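Local coordinates for pyrrolysyl-tRNA synthetase (Desulfitobacterium hafniense, PDB 3DSQ), which probably catalyses the ATP-dependent attachment of pyrrolysine to its cognate tRNA, working as a homodimeric class II aminoacyl-tRNA synthetase, at residues Thr211-Ser214 / Gly218-Val221; Thr137-Leu142 / Asp248-Leu253. One frame throughout, in Å; residues are numbered along the deposited sequence.

How the contacts relate
Following the chain from its N terminus, helix 132-142 comes first and supplies one side of contact 2; strands 150-159 and 171-180 and helix 187-201 come next. The chain then makes the hairpin of contact 1, where 211-214 and 218-221 close a loop of three residues. After strand 228-236 it reaches 248-253, which completes contact 2 and closes a loop of 105 residues. Contact 1 is therefore nested inside contact 2. Both reach the same mixed sheet of the class II core, one at the hairpin forming one edge of the sheet within this chain, the other where a helix packs on an inner strand. Their centres lie about 19 Å apart, yet Val221 O touches Leu253 CD1 at 4.2 Å.

Contact 1. Residues Thr211-Ser214 / Gly218-Val221; sequences TESS and GDTV
Thr211-Ser213 and Asp219-Val221 run antiparallel, their N-to-C directions 158° apart, as the arms of a beta hairpin paired through Glu212 and Thr220. These two form a hydrogen-bonded pair: Glu212 N gives its hydrogen to Thr220 O at 2.8 Å, nearly straight at 167° and in the carbonyl plane, and Thr220 N returns a bond to Glu212 O at 2.7 Å, tilted from that carbonyl's plane. Each oxygen also receives a CA-H contact, Thr211 CA lying 3.2 Å from Thr220 O and Asp219 CA 3.4 Å from Glu212 O.

Thr211 and Val221, the flanking non-hydrogen-bonded pair, lie side by side on one face, and their methyls meet at 3.8 Å, CG2 to CG2. With OG1 of Thr211 between the backbone N and the carbonyl carbon (chi1 69°), the methyl stands beside the N, where it meets Val221. Branched residues suit such extended backbone, and valine suits its place because its side chain packs on Leu191 of helix 187-201, while threonine can meet solvent on the outermost strand of this chain's sheet. On the other face Thr220 OG1 sits beside Glu212 CB at 3.6 Å, and the glutamate chain, bent at its second torsion, leads its end away from Thr220. Past the pairing, Ser214 OG bonds to Ser213 O at 2.8 Å, from above the carbonyl plane.

Val221 also bonds through its backbone to Gly233, joining the hairpin to strand 228-236. With mostly polar, exposed side chains and two strong amide bonds, the contact depends on main-chain pairing more than on a hydrophobic core.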
ATOM      1  N   THR B 211     -23.829   4.557  18.657  1.00 62.21           N
ATOM      2  CA  THR B 211     -24.796   4.518  17.564  1.00 62.96           C
ATOM      3  C   THR B 211     -25.596   5.814  17.455  1.00 63.21           C
ATOM      4  O   THR B 211     -26.072   6.353  18.453  1.00 62.57           O
ATOM      5  CB  THR B 211     -25.784   3.353  17.736  1.00 62.27           C
ATOM      6  OG1 THR B 211     -26.637   3.613  18.857  1.00 64.13           O
ATOM      7  CG2 THR B 211     -25.032   2.054  17.971  1.00 61.14           C
ATOM      8  N   GLU B 212     -25.730   6.303  16.226  1.00 64.03           N
ATOM      9  CA  GLU B 212     -26.468   7.525  15.936  1.00 65.49           C
ATOM     10  C   GLU B 212     -27.301   7.233  14.694  1.00 66.37           C
ATOM     11  O   GLU B 212     -27.040   6.262  13.982  1.00 65.64           O
ATOM     12  CB  GLU B 212     -25.501   8.678  15.647  1.00 65.94           C
ATOM     13  CG  GLU B 212     -24.437   8.898  16.719  1.00 68.56           C
ATOM     14  CD  GLU B 212     -24.982   9.546  17.978  1.00 70.09           C
ATOM     15  OE1 GLU B 212     -25.945   9.004  18.562  1.00 72.30           O
ATOM     16  OE2 GLU B 212     -24.443  10.598  18.386  1.00 70.86           O
ATOM     17  N   SER B 213     -28.306   8.057  14.434  1.00 67.67           N
ATOM     18  CA  SER B 213     -29.149   7.853  13.263  1.00 69.53           C
ATOM     19  C   SER B 213     -30.089   9.024  13.063  1.00 70.72           C
ATOM     20  O   SER B 213     -30.972   9.262  13.888  1.00 71.47           O
ATOM     21  CB  SER B 213     -29.959   6.563  13.407  1.00 68.94           C
ATOM     22  OG  SER B 213     -30.768   6.589  14.569  1.00 69.04           O
ATOM     23  N   SER B 214     -29.897   9.753  11.969  1.00 72.06           N
ATOM     24  CA  SER B 214     -30.742  10.902  11.669  1.00 74.33           C
ATOM     25  C   SER B 214     -30.771  11.201  10.176  1.00 75.46           C
ATOM     26  O   SER B 214     -29.726  11.358   9.541  1.00 75.52           O
ATOM     27  CB  SER B 214     -30.255  12.139  12.428  1.00 74.79           C
ATOM     28  OG  SER B 214     -30.333  11.948  13.830  1.00 75.78           O
ATOM     29  N   GLY B 218     -28.106   7.967   7.878  1.00 43.80           N
ATOM     30  CA  GLY B 218     -28.913   6.892   8.417  1.00 43.05           C
ATOM     31  C   GLY B 218     -28.369   6.402   9.743  1.00 42.96           C
ATOM     32  O   GLY B 218     -27.910   7.201  10.552  1.00 42.42           O
ATOM     33  N   ASP B 219     -28.424   5.092   9.964  1.00 43.16           N
ATOM     34  CA  ASP B 219     -27.928   4.492  11.200  1.00 44.51           C
ATOM     35  C   ASP B 219     -26.420   4.285  11.115  1.00 45.27           C
ATOM     36  O   ASP B 219     -25.936   3.499  10.298  1.00 44.37           O
ATOM     37  CB  ASP B 219     -28.600   3.138  11.456  1.00 46.74           C
ATOM     38  CG  ASP B 219     -30.111   3.245  11.607  1.00 48.89           C
ATOM     39  OD1 ASP B 219     -30.581   3.924  12.541  1.00 50.41           O
ATOM     40  OD2 ASP B 219     -30.833   2.640  10.791  1.00 50.80           O
ATOM     41  N   THR B 220     -25.681   4.993  11.963  1.00 46.01           N
ATOM     42  CA  THR B 220     -24.226   4.885  11.987  1.00 46.06           C
ATOM     43  C   THR B 220     -23.740   4.380  13.343  1.00 46.93           C
ATOM     44  O   THR B 220     -24.337   4.679  14.377  1.00 46.37           O
ATOM     45  CB  THR B 220     -23.557   6.247  11.711  1.00 44.96           C
ATOM     46  OG1 THR B 220     -23.899   7.165  12.757  1.00 44.07           O
ATOM     47  CG2 THR B 220     -24.018   6.810  10.370  1.00 44.14           C
ATOM     48  N   VAL B 221     -22.657   3.608  13.325  1.00 47.56           N
ATOM     49  CA  VAL B 221     -22.063   3.073  14.545  1.00 49.98           C
ATOM     50  C   VAL B 221     -20.598   3.500  14.617  1.00 51.46           C
ATOM     51  O   VAL B 221     -19.751   2.964  13.905  1.00 52.74           O
ATOM     52  CB  VAL B 221     -22.138   1.529  14.580  1.00 49.81           C
ATOM     53  CG1 VAL B 221     -21.379   0.992  15.786  1.00 50.46           C
ATOM     54  CG2 VAL B 221     -23.586   1.085  14.644  1.00 49.49           C
TER

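Contact 2. Residues Thr137-Leu142 / Asp248-Leu253; sequences TLWREL and DPWVGL
Trp139 turns CG anti to its carbonyl carbon (chi1 -84°), sending its indole off helix 132-142, while Trp250 sets CG between its backbone N and carbonyl carbon (chi1 59°), turning one face of its ring to the Trp139 edge. The two side chains cross at about a right angle and join a helix to the largely antiparallel sheet of the class II synthetase core. Strand 250-256 of that sheet leads into the glycine-rich sequence and helix of motif 3.

The pair is edge-to-face: the six-membered ring of Trp139 directs its edge at the five-membered ring of Trp250, centroids 4.7 Å apart and planes inclined by 50°, well short of a perpendicular T. Two atoms do the touching. Trp139 CH2 reaches Trp250 CG at 3.6 Å, and Trp139 CZ3 comes to 3.8 Å from the same CG. Tryptophan suits both places because one indole is long enough to span from helix to sheet and the other broad enough to receive it, and each has an N-H for a polar neighbour. Trp139 NE1 bonds to Thr178 OG1 on strand 171-180, and Trp250 NE1 to Asp241 OD1, so both buried donors are satisfied, which probably helps to hold each ring in its rotation. With an alanine in place of Trp250, the Trp139 edge would probably lose the face it rests on, and Asp241 its indole donor.

On the other side of the strand, Val251 and Leu253 pack against helix 187-201. Helix 132-142 also meets the second subunit, where Leu138 touches Leu285 of that chain. At the closest approach, Trp139 CH2 lies 3.4 Å from Trp250 CD2, over one face and displaced toward the ring's rim.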
ATOM      1  N   THR B 137     -18.407  -0.947  -6.356  1.00 30.50           N
ATOM      2  CA  THR B 137     -18.250  -1.517  -7.684  1.00 29.33           C
ATOM      3  C   THR B 137     -18.099  -3.035  -7.596  1.00 30.19           C
ATOM      4  O   THR B 137     -18.803  -3.779  -8.282  1.00 29.54           O
ATOM      5  CB  THR B 137     -17.030  -0.877  -8.392  1.00 29.86           C
ATOM      6  OG1 THR B 137     -17.248   0.538  -8.508  1.00 30.88           O
ATOM      7  CG2 THR B 137     -16.827  -1.457  -9.785  1.00 27.49           C
ATOM      8  N   LEU B 138     -17.194  -3.499  -6.740  1.00 30.96           N
ATOM      9  CA  LEU B 138     -16.987  -4.934  -6.577  1.00 31.27           C
ATOM     10  C   LEU B 138     -18.253  -5.626  -6.074  1.00 30.88           C
ATOM     11  O   LEU B 138     -18.523  -6.772  -6.425  1.00 31.54           O
ATOM     12  CB  LEU B 138     -15.819  -5.206  -5.624  1.00 30.34           C
ATOM     13  CG  LEU B 138     -14.432  -4.857  -6.172  1.00 31.80           C
ATOM     14  CD1 LEU B 138     -13.357  -5.540  -5.337  1.00 29.81           C
ATOM     15  CD2 LEU B 138     -14.325  -5.327  -7.604  1.00 31.60           C
ATOM     16  N   TRP B 139     -19.024  -4.937  -5.239  1.00 32.53           N
ATOM     17  CA  TRP B 139     -20.271  -5.513  -4.748  1.00 32.50           C
ATOM     18  C   TRP B 139     -21.151  -5.860  -5.933  1.00 31.71           C
ATOM     19  O   TRP B 139     -21.595  -7.003  -6.088  1.00 30.37           O
ATOM     20  CB  TRP B 139     -21.029  -4.523  -3.873  1.00 32.35           C
ATOM     21  CG  TRP B 139     -20.607  -4.488  -2.447  1.00 34.52           C
ATOM     22  CD1 TRP B 139     -19.697  -5.305  -1.825  1.00 33.44           C
ATOM     23  CD2 TRP B 139     -21.082  -3.583  -1.449  1.00 34.17           C
ATOM     24  NE1 TRP B 139     -19.581  -4.959  -0.501  1.00 33.46           N
ATOM     25  CE2 TRP B 139     -20.419  -3.905  -0.242  1.00 34.78           C
ATOM     26  CE3 TRP B 139     -22.004  -2.529  -1.457  1.00 31.63           C
ATOM     27  CZ2 TRP B 139     -20.652  -3.207   0.949  1.00 34.07           C
ATOM     28  CZ3 TRP B 139     -22.235  -1.836  -0.280  1.00 31.91           C
ATOM     29  CH2 TRP B 139     -21.560  -2.180   0.911  1.00 33.69           C
ATOM     30  N   ARG B 140     -21.393  -4.856  -6.770  1.00 32.41           N
ATOM     31  CA  ARG B 140     -22.238  -5.015  -7.944  1.00 33.57           C
ATOM     32  C   ARG B 140     -21.787  -6.148  -8.848  1.00 33.25           C
ATOM     33  O   ARG B 140     -22.615  -6.814  -9.452  1.00 33.53           O
ATOM     34  CB  ARG B 140     -22.289  -3.715  -8.758  1.00 35.42           C
ATOM     35  CG  ARG B 140     -23.206  -3.827  -9.967  1.00 39.26           C
ATOM     36  CD  ARG B 140     -22.953  -2.752 -11.015  1.00 44.20           C
ATOM     37  NE  ARG B 140     -23.204  -1.406 -10.508  1.00 49.47           N
ATOM     38  CZ  ARG B 140     -23.319  -0.327 -11.276  1.00 50.67           C
ATOM     39  NH1 ARG B 140     -23.207  -0.429 -12.595  1.00 51.80           N
ATOM     40  NH2 ARG B 140     -23.544   0.859 -10.726  1.00 51.81           N
ATOM     41  N   GLU B 141     -20.476  -6.360  -8.955  1.00 34.43           N
ATOM     42  CA  GLU B 141     -19.949  -7.426  -9.810  1.00 35.27           C
ATOM     43  C   GLU B 141     -20.038  -8.792  -9.125  1.00 36.10           C
ATOM     44  O   GLU B 141     -20.517  -9.762  -9.711  1.00 36.67           O
ATOM     45  CB  GLU B 141     -18.483  -7.157 -10.175  1.00 36.35           C
ATOM     46  CG  GLU B 141     -18.216  -5.861 -10.934  1.00 41.62           C
ATOM     47  CD  GLU B 141     -18.841  -5.846 -12.315  1.00 45.24           C
ATOM     48  OE1 GLU B 141     -18.575  -6.776 -13.110  1.00 46.44           O
ATOM     49  OE2 GLU B 141     -19.599  -4.899 -12.608  1.00 49.04           O
ATOM     50  N   LEU B 142     -19.573  -8.862  -7.883  1.00 35.08           N
ATOM     51  CA  LEU B 142     -19.577 -10.114  -7.140  1.00 37.33           C
ATOM     52  C   LEU B 142     -20.967 -10.669  -6.833  1.00 38.22           C
ATOM     53  O   LEU B 142     -21.157 -11.888  -6.819  1.00 38.64           O
ATOM     54  CB  LEU B 142     -18.768  -9.946  -5.846  1.00 36.84           C
ATOM     55  CG  LEU B 142     -17.266  -9.726  -6.087  1.00 37.82           C
ATOM     56  CD1 LEU B 142     -16.533  -9.605  -4.764  1.00 35.63           C
ATOM     57  CD2 LEU B 142     -16.701 -10.888  -6.910  1.00 35.44           C
ATOM     58  N   ASP B 248     -29.543  -4.582  -1.610  1.00 42.24           N
ATOM     59  CA  ASP B 248     -29.513  -5.579  -0.554  1.00 40.28           C
ATOM     60  C   ASP B 248     -29.015  -4.864   0.693  1.00 39.48           C
ATOM     61  O   ASP B 248     -28.286  -3.871   0.600  1.00 38.78           O
ATOM     62  CB  ASP B 248     -28.553  -6.723  -0.896  1.00 39.42           C
ATOM     63  CG  ASP B 248     -29.011  -7.534  -2.090  1.00 39.07           C
ATOM     64  OD1 ASP B 248     -30.174  -7.977  -2.096  1.00 40.83           O
ATOM     65  OD2 ASP B 248     -28.207  -7.740  -3.019  1.00 41.89           O
ATOM     66  N   PRO B 249     -29.436  -5.330   1.879  1.00 38.08           N
ATOM     67  CA  PRO B 249     -28.982  -4.690   3.113  1.00 35.49           C
ATOM     68  C   PRO B 249     -27.484  -4.948   3.207  1.00 33.70           C
ATOM     69  O   PRO B 249     -26.988  -5.898   2.608  1.00 33.58           O
ATOM     70  CB  PRO B 249     -29.752  -5.440   4.194  1.00 35.04           C
ATOM     71  CG  PRO B 249     -31.007  -5.840   3.494  1.00 37.87           C
ATOM     72  CD  PRO B 249     -30.497  -6.312   2.155  1.00 37.72           C
ATOM     73  N   TRP B 250     -26.764  -4.111   3.945  1.00 31.85           N
ATOM     74  CA  TRP B 250     -25.323  -4.306   4.095  1.00 31.43           C
ATOM     75  C   TRP B 250     -24.769  -3.530   5.272  1.00 30.49           C
ATOM     76  O   TRP B 250     -25.430  -2.658   5.824  1.00 31.86           O
ATOM     77  CB  TRP B 250     -24.570  -3.868   2.828  1.00 29.97           C
ATOM     78  CG  TRP B 250     -24.791  -2.412   2.451  1.00 30.12           C
ATOM     79  CD1 TRP B 250     -25.670  -1.931   1.523  1.00 31.24           C
ATOM     80  CD2 TRP B 250     -24.131  -1.266   3.006  1.00 29.70           C
ATOM     81  NE1 TRP B 250     -25.596  -0.559   1.460  1.00 28.38           N
ATOM     82  CE2 TRP B 250     -24.662  -0.124   2.362  1.00 30.66           C
ATOM     83  CE3 TRP B 250     -23.142  -1.092   3.985  1.00 31.75           C
ATOM     84  CZ2 TRP B 250     -24.238   1.177   2.664  1.00 29.52           C
ATOM     85  CZ3 TRP B 250     -22.719   0.206   4.286  1.00 32.69           C
ATOM     86  CH2 TRP B 250     -23.272   1.323   3.623  1.00 29.73           C
ATOM     87  N   VAL B 251     -23.543  -3.864   5.654  1.00 30.69           N
ATOM     88  CA  VAL B 251     -22.867  -3.169   6.733  1.00 29.24           C
ATOM     89  C   VAL B 251     -21.424  -2.992   6.315  1.00 29.33           C
ATOM     90  O   VAL B 251     -20.867  -3.820   5.600  1.00 28.81           O
ATOM     91  CB  VAL B 251     -22.915  -3.947   8.069  1.00 29.50           C
ATOM     92  CG1 VAL B 251     -24.360  -4.026   8.568  1.00 30.61           C
ATOM     93  CG2 VAL B 251     -22.311  -5.334   7.894  1.00 26.64           C
ATOM     94  N   GLY B 252     -20.830  -1.889   6.749  1.00 30.40           N
ATOM     95  CA  GLY B 252     -19.450  -1.620   6.421  1.00 30.13           C
ATOM     96  C   GLY B 252     -18.836  -0.825   7.550  1.00 30.95           C
ATOM     97  O   GLY B 252     -19.474   0.062   8.119  1.00 31.20           O
ATOM     98  N   LEU B 253     -17.590  -1.140   7.871  1.00 30.51           N
ATOM     99  CA  LEU B 253     -16.893  -0.457   8.941  1.00 30.30           C
ATOM    100  C   LEU B 253     -15.528  -0.048   8.412  1.00 29.01           C
ATOM    101  O   LEU B 253     -14.840  -0.852   7.781  1.00 28.07           O
ATOM    102  CB  LEU B 253     -16.745  -1.404  10.139  1.00 30.61           C
ATOM    103  CG  LEU B 253     -16.307  -0.860  11.499  1.00 34.70           C
ATOM    104  CD1 LEU B 253     -17.295   0.177  12.003  1.00 35.73           C
ATOM    105  CD2 LEU B 253     -16.215  -2.026  12.494  1.00 36.10           C
TER